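Local coordinates for cysteine synthase (Fusobacterium nucleatum subsp. nucleatum strain ATCC 25586, PDB 5B55), which is a pyridoxal 5'-phosphate enzyme that probably breaks down L-cysteine with release of hydrogen sulfide through an alpha-aminoacrylate intermediate, at residues L212-S217 with G233-F238; D258-A263 with V273-G278; E75-N80 with P149-N154; E32-F37 with G283-Q288. The protein carries 1 engineered substitution. All blocks are in the same frame, centred on the assembly; numbering follows the deposited sequence.

How the interactions relate
Interactions 1, 2 and 3 all reach the aminoacrylate-cofactor adduct, whereas interaction 4 lies away from it. Along the chain, interaction 3 closes first, then interaction 1, then interaction 2, and the long span from 32-37 to 283-288 that forms interaction 4 encloses the other three. Interactions 2 and 4 share helix 275-288, one near its N-terminal end and one at its C-terminal end, with centres about 15 Å apart. Interactions 1 and 3 touch, Gly233 and Asn236 packing on Ser78 and Phe238 meeting Phe152. Interactions 2 and 3 approach the adduct from regions whose centres are about 22 Å apart, on opposite sides of the chain's centre, so distant parts of the chain build one pocket.

Interaction 1 of 4, residues L212-S217 with G233-F238; sequences LEPLNS and GISNEF. Engineered in segment 233-238: Asn236 (natural residue Asp). With 0JO (2-{[(E)-{3-hydroxy-2-methyl-5-[(phosphonooxy)methyl]pyridin-4-yl}methylidene]amino}prop-2-enoic acid), chain D.
Ile234 and Ser235 pack against the end of strand 210-214. The delta methyl of Ile234, CD1, lies 3.7 Å from Leu212 CD2, and also rests on the Pro214 ring, 3.9 Å from CD. Next to it, Ser235 sets its CB on the same ring, only 3.3 Å from Pro214 CD, a tight fit for two carbons. Ser235 OG reaches past the proline to Ser217 O at 3.2 Å, a weak bond, and not a settled one, as the proton has another acceptor in range. Water 1 joins Ser217 OG, Ser235 OG and the backbone N of Glu237, tying the turn to the loop. The type I turn from Pro214 to Ser217 brings Ser217 to this side.

With CG1 of Ile234 between the backbone N and the carbonyl carbon (chi1 70°), the branches split: CD1 goes to the strand, while CG2 lies 3.5 Å from C6 of the adduct's pyridine ring. Gly233 O comes within 3.2 Å of C4A, and the engineered Asn236 puts ND2 3.5 Å from the adduct's CB. Leu212 is held in the parallel sheet by backbone bonds to Ala185 and Val187. A loop backed by a sheet strand and lying on the cofactor thus forms one wall of the pyridoxal phosphate pocket.

Interaction 2 of 4, residues D258-A263 with V273-G278; sequences DAIVMA and VGISSG. With 0JO (2-{[(E)-{3-hydroxy-2-methyl-5-[(phosphonooxy)methyl]pyridin-4-yl}methylidene]amino}prop-2-enoic acid), chain D.
Ala259, Ile260 and Ala263 on helix 256-263 form an apolar face against the start of helix 275-288. Ile260 and Ile275 lie side by side with their side chains pointing the same way, CG1 of Ile260 being 4.0 Å from CG2 of Ile275. With CG1 of Ile275 beside the backbone N (chi1 -66°), its CG2 methyl falls anti to N and also faces the methyl of Ala259. Further along, Ala263 CB meets Val273 CG2 at 4.2 Å and approaches the carbonyl oxygen of Gly274, the N-cap of the second helix.

Backbone packing is closest at Gly278. Its CA approaches Ala259 O at 3.5 Å, a CA-H...O contact with 155° at the hydrogen, and sits 3.7 Å from Ala263 N. With only hydrogens on this CA, the backbones close to 4.1 Å between the CA atoms of Ala263 and Gly278. Met262 lays CB and CG beside the carbonyl oxygen of Gly278.

Water 2 adds a polar link: it donates to Ala263 O at 2.8 Å and accepts from Val273 N, bridging the end of one helix to the approach of the next.

On another side of the second helix, Ser276 turns from this interface to the cofactor, its OG 2.6 Å from N1 of the adduct's pyridine ring. The chemistry is therefore divided: methyls, a bare CA and a bridging water join the helices, while the hydroxyl at the N-terminal end of helix 275-288 serves the pyridoxal phosphate site.

Interaction 3 of 4, residues E75-N80 with P149-N154; sequences EATSGN and PSQFSN. With 0JO (2-{[(E)-{3-hydroxy-2-methyl-5-[(phosphonooxy)methyl]pyridin-4-yl}methylidene]amino}prop-2-enoic acid), chain D.
Glu75, at the end of strand 73-76, faces Pro149, their CA atoms 6.5 Å apart, and its side chain reaches into the irregular loop 149-154. Its chain leaves with CG anti to the backbone N (chi1 -172°) and then bends, so the carboxylate meets the loop backbone. OE2 accepts from Gln151 N at 2.8 Å through its syn lone pair. OE1 uses its anti lone pair for Ala76 N, also at 2.8 Å, and receives a weak bond from water 3, which in turn accepts from Ser150 N. Two backbone amides, one on each segment, thus fix the carboxylate's rotation.

Gln151 crosses Glu75 at about a right angle, and its amide end extends to Ala76 O and the adduct's carboxylate. Its CG also lies over a face of the Phe152 ring, whose CE2 is 3.6 Å from Ala76 O.

Beyond the strand, Thr77 OG1 bonds to adduct O at 2.6 Å, and Ser78 N donates to the same oxygen at 2.9 Å. Thr77 OG1 also accepts from Gly79 N, an ST turn that positions the hydroxyl. A strand followed by a turn and helix 80-91 holds the substrate-derived carboxylate, as in the substrate-binding loop of the cysteine synthase family.

Interaction 4 of 4, residues E32-F37 with G283-Q288; sequences EERRIF and GALMLQ
Gln288 reaches from the last turn of helix 275-288 to strand 33-37, and nearly every atom of its side chain has a partner. CB is 4.1 Å from Arg34 NH1, and CG, anti to the backbone N (chi1 -171°), comes nearer to the same nitrogen. The chain runs on extended, past the arginine in the opposite direction; CD also lies beside Arg34 NH1, and at the amide the two oppositely polar ends part. OE1 accepts from Arg34 NH1 at 3.0 Å, lying near the guanidinium plane, although the donor is tilted 29° out of the carbonyl plane; the guanidinium and amide planes are 76° apart. NE2 donates to Arg35 O at 3.0 Å and also to Ser295 O, so both ends of the amide are used.

Here a helix covers strand 33-37 of the three-stranded antiparallel sheet, the short segments' axes 9.4 Å apart at closest approach. Ile36 makes the apolar contact, with CD1 3.7 Å from Ala284 CB and close to the Leu285 backbone; separately, Leu285 CD1 lies 3.5 Å from Arg34 NH1.

Arg34 is oriented from its own strand. Its NE and NH2 both grip Glu32 OE1 side-on in a salt bridge, each at 2.8 Å and in the guanidinium plane, which leaves NH1 directed at Gln288. Arg35 extends its guanidinium toward the loop after helix 275-288, where NH1 bonds to Asp294 O.

Interaction 1 of 4, residues L212-S217 with G233-F238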
# COMPACT_ATOMS: atom_id res chain seq x y z
N LEU A 212 -10.32 -19.97 -9.31
CA LEU A 212 -9.25 -19.98 -10.28
C LEU A 212 -7.99 -20.67 -9.77
O LEU A 212 -7.66 -20.58 -8.58
CB LEU A 212 -8.97 -18.56 -10.72
CG LEU A 212 -7.81 -18.23 -11.67
CD1 LEU A 212 -8.11 -16.90 -12.40
CD2 LEU A 212 -6.46 -18.12 -11.02
N GLU A 213 -7.24 -21.27 -10.70
CA GLU A 213 -6.08 -22.03 -10.40
C GLU A 213 -5.03 -21.76 -11.45
O GLU A 213 -5.38 -21.31 -12.54
CB GLU A 213 -6.35 -23.53 -10.49
CG GLU A 213 -6.59 -24.06 -11.90
CD GLU A 213 -7.03 -25.54 -11.97
OE1 GLU A 213 -7.01 -26.24 -10.95
OE2 GLU A 213 -7.43 -26.00 -13.08
N PRO A 214 -3.78 -22.12 -11.16
CA PRO A 214 -2.79 -22.04 -12.24
C PRO A 214 -2.90 -23.24 -13.18
O PRO A 214 -3.08 -24.39 -12.73
CB PRO A 214 -1.44 -22.03 -11.51
CG PRO A 214 -1.76 -21.96 -10.02
CD PRO A 214 -3.16 -22.46 -9.88
N LEU A 215 -2.85 -22.95 -14.49
CA LEU A 215 -2.82 -23.99 -15.52
C LEU A 215 -1.65 -24.93 -15.25
O LEU A 215 -1.81 -26.11 -15.45
CB LEU A 215 -2.73 -23.41 -16.93
CG LEU A 215 -2.87 -24.40 -18.12
CD1 LEU A 215 -4.27 -25.01 -18.16
CD2 LEU A 215 -2.61 -23.72 -19.47
N ASN A 216 -0.52 -24.37 -14.82
CA ASN A 216 0.73 -25.09 -14.50
C ASN A 216 0.61 -26.00 -13.25
O ASN A 216 1.42 -26.90 -13.08
CB ASN A 216 1.89 -24.12 -14.20
CG ASN A 216 1.81 -22.81 -15.00
OD1 ASN A 216 0.91 -22.01 -14.79
ND2 ASN A 216 2.76 -22.61 -15.94
N SER A 217 -0.35 -25.74 -12.37
CA SER A 217 -0.59 -26.54 -11.17
C SER A 217 -2.04 -26.71 -10.92
O SER A 217 -2.59 -26.16 -9.93
CB SER A 217 0.13 -25.97 -9.96
OG SER A 217 -0.20 -26.71 -8.78
N GLY A 233 0.53 -16.98 -3.77
CA GLY A 233 -0.68 -16.87 -2.98
C GLY A 233 -1.78 -17.83 -3.33
O GLY A 233 -2.72 -18.02 -2.55
N ILE A 234 -1.78 -18.38 -4.54
CA ILE A 234 -2.84 -19.33 -4.82
C ILE A 234 -2.20 -20.73 -4.98
O ILE A 234 -1.00 -20.84 -5.24
CB ILE A 234 -3.74 -18.90 -5.99
CG1 ILE A 234 -2.97 -18.99 -7.31
CG2 ILE A 234 -4.24 -17.48 -5.77
CD1 ILE A 234 -3.87 -18.85 -8.52
N SER A 235 -3.06 -21.73 -4.92
CA SER A 235 -2.73 -23.12 -5.28
C SER A 235 -1.58 -23.58 -4.43
O SER A 235 -0.45 -23.68 -4.91
CB SER A 235 -2.44 -23.23 -6.75
OG SER A 235 -2.45 -24.57 -7.18
N ASN A 236 -1.87 -23.72 -3.13
CA ASN A 236 -0.83 -23.95 -2.12
C ASN A 236 -0.62 -25.47 -1.88
O ASN A 236 -0.57 -25.91 -0.73
CB ASN A 236 -1.23 -23.28 -0.79
CG ASN A 236 -1.47 -21.79 -0.93
OD1 ASN A 236 -0.65 -21.08 -1.51
ND2 ASN A 236 -2.62 -21.34 -0.50
N GLU A 237 -0.56 -26.27 -2.98
CA GLU A 237 -0.24 -27.73 -2.91
C GLU A 237 -1.29 -28.66 -2.37
O GLU A 237 -1.00 -29.81 -2.12
CB GLU A 237 1.05 -27.97 -2.16
CG GLU A 237 2.22 -27.15 -2.72
CD GLU A 237 3.51 -27.49 -1.98
OE1 GLU A 237 3.53 -27.54 -0.70
OE2 GLU A 237 4.49 -27.73 -2.67
N PHE A 238 -2.51 -28.20 -2.20
CA PHE A 238 -3.65 -29.03 -1.78
C PHE A 238 -4.90 -28.23 -2.00
O PHE A 238 -4.85 -27.02 -2.17
CB PHE A 238 -3.60 -29.48 -0.30
CG PHE A 238 -3.63 -28.35 0.69
CD1 PHE A 238 -2.51 -27.56 0.88
CD2 PHE A 238 -4.75 -28.09 1.43
CE1 PHE A 238 -2.50 -26.51 1.80
CE2 PHE A 238 -4.76 -27.01 2.33
CZ PHE A 238 -3.65 -26.21 2.49
O 0JO D . -1.47 -17.18 3.29
C 0JO D . -1.99 -16.48 2.47
OXT 0JO D . -1.72 -15.30 2.32
CA 0JO D . -2.94 -17.08 1.44
CB 0JO D . -3.18 -18.44 1.34
N 0JO D . -3.14 -16.12 0.34
C4A 0JO D . -4.09 -15.94 -0.47
C4 0JO D . -3.87 -15.03 -1.68
C3 0JO D . -2.93 -14.01 -1.87
O3 0JO D . -2.02 -13.68 -0.88
C2 0JO D . -2.90 -13.35 -3.12
C2A 0JO D . -1.87 -12.29 -3.43
N1 0JO D . -3.78 -13.64 -4.08
C6 0JO D . -4.70 -14.57 -3.91
C5 0JO D . -4.77 -15.28 -2.71
C5A 0JO D . -5.84 -16.35 -2.56
OP4 0JO D . -6.86 -15.85 -1.79
P 0JO D . -7.79 -16.82 -0.86
OP3 0JO D . -8.11 -17.91 -1.72
OP1 0JO D . -8.87 -16.11 -0.35
OP2 0JO D . -6.84 -17.33 0.18
O HOH W 1 -1.00 -26.59 -5.87

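Interaction 2 of 4, residues D258-A263 with V273-G278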
# COMPACT_ATOMS: atom_id res chain seq x y z
N ASP A 258 0.95 -15.89 -18.46
CA ASP A 258 -0.18 -15.11 -18.88
C ASP A 258 -0.66 -14.13 -17.73
O ASP A 258 -0.92 -12.94 -17.99
CB ASP A 258 -1.35 -16.05 -19.26
CG ASP A 258 -2.32 -15.46 -20.28
OD1 ASP A 258 -2.11 -14.34 -20.82
OD2 ASP A 258 -3.39 -16.09 -20.46
N ALA A 259 -0.69 -14.66 -16.50
CA ALA A 259 -0.91 -13.88 -15.32
C ALA A 259 0.16 -12.80 -15.18
O ALA A 259 -0.18 -11.65 -14.99
CB ALA A 259 -0.95 -14.76 -14.08
N ILE A 260 1.43 -13.15 -15.31
CA ILE A 260 2.50 -12.17 -15.24
C ILE A 260 2.40 -11.04 -16.26
O ILE A 260 2.59 -9.84 -15.91
CB ILE A 260 3.89 -12.85 -15.30
CG1 ILE A 260 4.19 -13.50 -13.95
CG2 ILE A 260 4.98 -11.85 -15.59
CD1 ILE A 260 5.34 -14.49 -13.94
N VAL A 261 2.12 -11.40 -17.50
CA VAL A 261 2.03 -10.43 -18.54
C VAL A 261 0.84 -9.50 -18.24
O VAL A 261 0.95 -8.30 -18.37
CB VAL A 261 1.90 -11.08 -19.95
CG1 VAL A 261 1.60 -10.03 -20.99
CG2 VAL A 261 3.20 -11.79 -20.31
N MET A 262 -0.29 -10.08 -17.87
CA MET A 262 -1.41 -9.28 -17.51
C MET A 262 -1.12 -8.30 -16.36
O MET A 262 -1.47 -7.11 -16.47
CB MET A 262 -2.66 -10.13 -17.25
CG MET A 262 -3.94 -9.29 -17.28
SD MET A 262 -4.31 -8.54 -18.89
CE MET A 262 -4.65 -6.82 -18.44
N ALA A 263 -0.43 -8.77 -15.32
CA ALA A 263 -0.01 -7.91 -14.20
C ALA A 263 0.93 -6.77 -14.68
O ALA A 263 0.79 -5.63 -14.23
CB ALA A 263 0.68 -8.73 -13.09
N VAL A 273 0.04 -4.14 -9.39
CA VAL A 273 -0.64 -5.26 -8.74
C VAL A 273 0.24 -6.49 -8.69
O VAL A 273 1.24 -6.58 -9.40
CB VAL A 273 -1.94 -5.56 -9.44
CG1 VAL A 273 -2.90 -4.37 -9.35
CG2 VAL A 273 -1.75 -6.01 -10.91
N GLY A 274 -0.10 -7.40 -7.78
CA GLY A 274 0.63 -8.65 -7.69
C GLY A 274 0.27 -9.59 -8.81
O GLY A 274 -0.61 -9.32 -9.63
N ILE A 275 0.90 -10.75 -8.78
CA ILE A 275 0.76 -11.73 -9.87
C ILE A 275 -0.62 -12.37 -9.90
O ILE A 275 -1.22 -12.53 -10.96
CB ILE A 275 1.87 -12.81 -9.85
CG1 ILE A 275 3.25 -12.20 -10.14
CG2 ILE A 275 1.58 -13.84 -10.94
CD1 ILE A 275 4.45 -13.09 -9.76
N SER A 276 -1.16 -12.69 -8.74
CA SER A 276 -2.51 -13.21 -8.69
C SER A 276 -3.59 -12.22 -9.18
O SER A 276 -4.66 -12.66 -9.56
CB SER A 276 -2.85 -13.69 -7.30
OG SER A 276 -3.02 -12.63 -6.38
N SER A 277 -3.30 -10.92 -9.16
CA SER A 277 -4.21 -9.90 -9.71
C SER A 277 -4.28 -10.04 -11.25
O SER A 277 -5.35 -9.99 -11.83
CB SER A 277 -3.76 -8.51 -9.32
OG SER A 277 -3.82 -8.32 -7.91
N GLY A 278 -3.13 -10.24 -11.86
CA GLY A 278 -3.06 -10.51 -13.30
C GLY A 278 -3.86 -11.75 -13.63
O GLY A 278 -4.64 -11.75 -14.58
O 0JO D . -1.47 -17.18 3.29
C 0JO D . -1.99 -16.48 2.47
OXT 0JO D . -1.72 -15.30 2.32
CA 0JO D . -2.94 -17.08 1.44
CB 0JO D . -3.18 -18.44 1.34
N 0JO D . -3.14 -16.12 0.34
C4A 0JO D . -4.09 -15.94 -0.47
C4 0JO D . -3.87 -15.03 -1.68
C3 0JO D . -2.93 -14.01 -1.87
O3 0JO D . -2.02 -13.68 -0.88
C2 0JO D . -2.90 -13.35 -3.12
C2A 0JO D . -1.87 -12.29 -3.43
N1 0JO D . -3.78 -13.64 -4.08
C6 0JO D . -4.70 -14.57 -3.91
C5 0JO D . -4.77 -15.28 -2.71
C5A 0JO D . -5.84 -16.35 -2.56
OP4 0JO D . -6.86 -15.85 -1.79
P 0JO D . -7.79 -16.82 -0.86
OP3 0JO D . -8.11 -17.91 -1.72
OP1 0JO D . -8.87 -16.11 -0.35
OP2 0JO D . -6.84 -17.33 0.18
O HOH W 2 1.68 -5.21 -11.64

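Interaction 3 of 4, residues E75-N80 with P149-N154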
# COMPACT_ATOMS: atom_id res chain seq x y z
N GLU A 75 0.13 -19.27 12.58
CA GLU A 75 -0.50 -19.45 11.29
C GLU A 75 0.50 -19.90 10.25
O GLU A 75 1.70 -19.63 10.34
CB GLU A 75 -1.28 -18.16 10.85
CG GLU A 75 -2.16 -18.27 9.60
CD GLU A 75 -3.14 -19.40 9.59
OE1 GLU A 75 -2.76 -20.61 9.58
OE2 GLU A 75 -4.36 -19.15 9.52
N ALA A 76 -0.01 -20.62 9.25
CA ALA A 76 0.81 -20.97 8.11
C ALA A 76 0.30 -20.19 6.90
O ALA A 76 -0.91 -20.00 6.75
CB ALA A 76 0.74 -22.46 7.87
N THR A 77 1.23 -19.70 6.08
CA THR A 77 0.86 -18.69 5.09
C THR A 77 1.70 -18.82 3.84
O THR A 77 2.79 -19.39 3.87
CB THR A 77 1.05 -17.29 5.71
OG1 THR A 77 0.47 -16.31 4.85
CG2 THR A 77 2.53 -16.97 5.87
N SER A 78 1.14 -18.36 2.72
CA SER A 78 1.91 -18.07 1.53
C SER A 78 2.49 -16.64 1.55
O SER A 78 3.17 -16.27 0.61
CB SER A 78 1.01 -18.27 0.28
OG SER A 78 -0.01 -17.30 0.30
N GLY A 79 2.17 -15.83 2.56
CA GLY A 79 2.75 -14.49 2.70
C GLY A 79 1.76 -13.49 3.28
O GLY A 79 1.92 -13.04 4.42
N ASN A 80 0.71 -13.14 2.56
CA ASN A 80 -0.12 -11.99 2.97
C ASN A 80 -0.86 -12.14 4.28
O ASN A 80 -0.98 -11.19 5.03
CB ASN A 80 -1.12 -11.68 1.87
CG ASN A 80 -0.50 -10.93 0.72
OD1 ASN A 80 -0.79 -11.22 -0.46
ND2 ASN A 80 0.25 -9.91 1.03
N PRO A 149 -5.66 -19.25 13.83
CA PRO A 149 -6.72 -18.78 12.90
C PRO A 149 -7.17 -19.82 11.85
O PRO A 149 -8.29 -19.73 11.36
CB PRO A 149 -6.05 -17.58 12.17
CG PRO A 149 -4.84 -17.24 12.96
CD PRO A 149 -4.43 -18.48 13.71
N SER A 150 -6.29 -20.76 11.50
CA SER A 150 -6.58 -21.92 10.66
C SER A 150 -7.29 -21.49 9.38
O SER A 150 -8.42 -21.90 9.09
CB SER A 150 -7.34 -22.99 11.47
OG SER A 150 -8.40 -22.32 12.07
N GLN A 151 -6.61 -20.63 8.64
CA GLN A 151 -7.22 -20.00 7.47
C GLN A 151 -7.66 -20.95 6.37
O GLN A 151 -8.58 -20.61 5.62
CB GLN A 151 -6.27 -18.95 6.91
CG GLN A 151 -5.00 -19.49 6.30
CD GLN A 151 -4.24 -18.50 5.45
OE1 GLN A 151 -3.02 -18.61 5.30
NE2 GLN A 151 -4.94 -17.54 4.87
N PHE A 152 -7.04 -22.14 6.29
CA PHE A 152 -7.39 -23.08 5.25
C PHE A 152 -8.68 -23.83 5.57
O PHE A 152 -9.29 -24.46 4.70
CB PHE A 152 -6.23 -24.04 4.93
CG PHE A 152 -5.01 -23.34 4.45
CD1 PHE A 152 -4.86 -23.05 3.11
CD2 PHE A 152 -4.00 -23.01 5.31
CE1 PHE A 152 -3.75 -22.36 2.64
CE2 PHE A 152 -2.88 -22.38 4.86
CZ PHE A 152 -2.76 -22.04 3.51
N SER A 153 -9.17 -23.71 6.79
CA SER A 153 -10.42 -24.37 7.17
C SER A 153 -11.44 -23.57 8.01
O SER A 153 -12.55 -24.01 8.20
CB SER A 153 -10.06 -25.72 7.90
OG SER A 153 -9.24 -25.49 9.02
N ASN A 154 -11.07 -22.41 8.49
CA ASN A 154 -11.91 -21.71 9.39
C ASN A 154 -12.94 -20.88 8.60
O ASN A 154 -12.58 -20.07 7.74
CB ASN A 154 -11.00 -20.80 10.25
CG ASN A 154 -11.71 -20.11 11.37
OD1 ASN A 154 -12.92 -20.11 11.46
ND2 ASN A 154 -10.95 -19.48 12.25
O 0JO D . -1.47 -17.18 3.29
C 0JO D . -1.99 -16.48 2.47
OXT 0JO D . -1.72 -15.30 2.32
CA 0JO D . -2.94 -17.08 1.44
CB 0JO D . -3.18 -18.44 1.34
N 0JO D . -3.14 -16.12 0.34
C4A 0JO D . -4.09 -15.94 -0.47
C4 0JO D . -3.87 -15.03 -1.68
C3 0JO D . -2.93 -14.01 -1.87
O3 0JO D . -2.02 -13.68 -0.88
C2 0JO D . -2.90 -13.35 -3.12
C2A 0JO D . -1.87 -12.29 -3.43
N1 0JO D . -3.78 -13.64 -4.08
C6 0JO D . -4.70 -14.57 -3.91
C5 0JO D . -4.77 -15.28 -2.71
C5A 0JO D . -5.84 -16.35 -2.56
OP4 0JO D . -6.86 -15.85 -1.79
P 0JO D . -7.79 -16.82 -0.86
OP3 0JO D . -8.11 -17.91 -1.72
OP1 0JO D . -8.87 -16.11 -0.35
OP2 0JO D . -6.84 -17.33 0.18
O HOH W 3 -3.49 -21.47 12.28

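Interaction 4 of 4, residues E32-F37 with G283-Q288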
# COMPACT_ATOMS: atom_id res chain seq x y z
N GLU A 32 -13.24 -6.00 -29.70
CA GLU A 32 -14.43 -5.62 -28.97
C GLU A 32 -14.04 -4.79 -27.74
O GLU A 32 -13.06 -5.06 -27.06
CB GLU A 32 -15.27 -6.81 -28.47
CG GLU A 32 -15.60 -7.89 -29.49
CD GLU A 32 -16.36 -9.08 -28.89
OE1 GLU A 32 -16.24 -9.37 -27.69
OE2 GLU A 32 -17.14 -9.70 -29.60
N GLU A 33 -14.89 -3.84 -27.43
CA GLU A 33 -14.75 -3.12 -26.19
C GLU A 33 -15.35 -3.94 -25.03
O GLU A 33 -16.48 -4.38 -25.06
CB GLU A 33 -15.45 -1.77 -26.33
CG GLU A 33 -15.18 -0.85 -25.16
CD GLU A 33 -15.74 0.57 -25.39
OE1 GLU A 33 -16.32 0.85 -26.49
OE2 GLU A 33 -15.64 1.41 -24.47
N ARG A 34 -14.57 -4.16 -24.02
CA ARG A 34 -14.96 -4.98 -22.88
C ARG A 34 -14.76 -4.16 -21.64
O ARG A 34 -13.92 -3.28 -21.61
CB ARG A 34 -14.08 -6.23 -22.80
CG ARG A 34 -14.28 -7.30 -23.88
CD ARG A 34 -15.74 -7.77 -24.07
NE ARG A 34 -15.72 -8.86 -25.01
CZ ARG A 34 -15.35 -10.12 -24.73
NH1 ARG A 34 -14.99 -10.45 -23.53
NH2 ARG A 34 -15.32 -11.05 -25.68
N ARG A 35 -15.50 -4.48 -20.59
CA ARG A 35 -15.21 -3.93 -19.30
C ARG A 35 -15.36 -4.97 -18.20
O ARG A 35 -16.12 -5.92 -18.33
CB ARG A 35 -16.15 -2.78 -19.00
CG ARG A 35 -17.61 -3.03 -19.29
CD ARG A 35 -18.34 -2.98 -18.06
NE ARG A 35 -19.79 -2.98 -18.25
CZ ARG A 35 -20.53 -4.06 -18.46
NH1 ARG A 35 -20.00 -5.27 -18.70
NH2 ARG A 35 -21.83 -3.91 -18.49
N ILE A 36 -14.58 -4.79 -17.16
CA ILE A 36 -14.48 -5.72 -16.01
C ILE A 36 -14.33 -4.85 -14.75
O ILE A 36 -13.71 -3.79 -14.81
CB ILE A 36 -13.26 -6.69 -16.17
CG1 ILE A 36 -13.67 -7.89 -17.05
CG2 ILE A 36 -12.76 -7.22 -14.83
CD1 ILE A 36 -12.47 -8.65 -17.54
N PHE A 37 -14.99 -5.27 -13.67
CA PHE A 37 -15.02 -4.52 -12.44
C PHE A 37 -14.11 -5.17 -11.44
O PHE A 37 -14.16 -6.39 -11.28
CB PHE A 37 -16.44 -4.45 -11.93
CG PHE A 37 -17.32 -3.66 -12.81
CD1 PHE A 37 -17.97 -4.25 -13.89
CD2 PHE A 37 -17.49 -2.29 -12.60
CE1 PHE A 37 -18.79 -3.49 -14.74
CE2 PHE A 37 -18.34 -1.52 -13.42
CZ PHE A 37 -18.97 -2.11 -14.50
N GLY A 283 -8.82 -14.39 -15.72
CA GLY A 283 -9.91 -15.29 -15.37
C GLY A 283 -11.27 -14.64 -15.56
O GLY A 283 -12.24 -15.29 -16.00
N ALA A 284 -11.35 -13.35 -15.24
CA ALA A 284 -12.60 -12.63 -15.42
C ALA A 284 -12.98 -12.57 -16.92
O ALA A 284 -14.15 -12.73 -17.29
CB ALA A 284 -12.51 -11.23 -14.82
N LEU A 285 -11.97 -12.34 -17.72
CA LEU A 285 -12.14 -12.32 -19.16
C LEU A 285 -12.61 -13.66 -19.68
O LEU A 285 -13.53 -13.72 -20.50
CB LEU A 285 -10.86 -11.91 -19.86
CG LEU A 285 -10.90 -12.01 -21.40
CD1 LEU A 285 -11.97 -11.13 -21.99
CD2 LEU A 285 -9.58 -11.64 -21.97
N MET A 286 -11.97 -14.75 -19.23
CA MET A 286 -12.37 -16.09 -19.62
C MET A 286 -13.81 -16.34 -19.27
O MET A 286 -14.59 -16.84 -20.12
CB MET A 286 -11.47 -17.18 -18.99
CG MET A 286 -10.07 -17.20 -19.51
SD MET A 286 -9.06 -18.28 -18.46
CE MET A 286 -7.55 -18.46 -19.38
N LEU A 287 -14.22 -16.00 -18.05
CA LEU A 287 -15.64 -16.10 -17.72
C LEU A 287 -16.60 -15.19 -18.60
O LEU A 287 -17.72 -15.62 -18.97
CB LEU A 287 -15.89 -15.82 -16.26
CG LEU A 287 -17.35 -16.05 -15.83
CD1 LEU A 287 -17.79 -17.47 -16.15
CD2 LEU A 287 -17.49 -15.76 -14.34
N GLN A 288 -16.18 -13.96 -18.85
CA GLN A 288 -16.92 -13.05 -19.71
C GLN A 288 -17.09 -13.65 -21.14
O GLN A 288 -18.17 -13.60 -21.69
CB GLN A 288 -16.17 -11.72 -19.82
CG GLN A 288 -17.00 -10.67 -20.52
CD GLN A 288 -16.43 -9.30 -20.37
OE1 GLN A 288 -15.40 -9.00 -20.91
NE2 GLN A 288 -17.14 -8.44 -19.60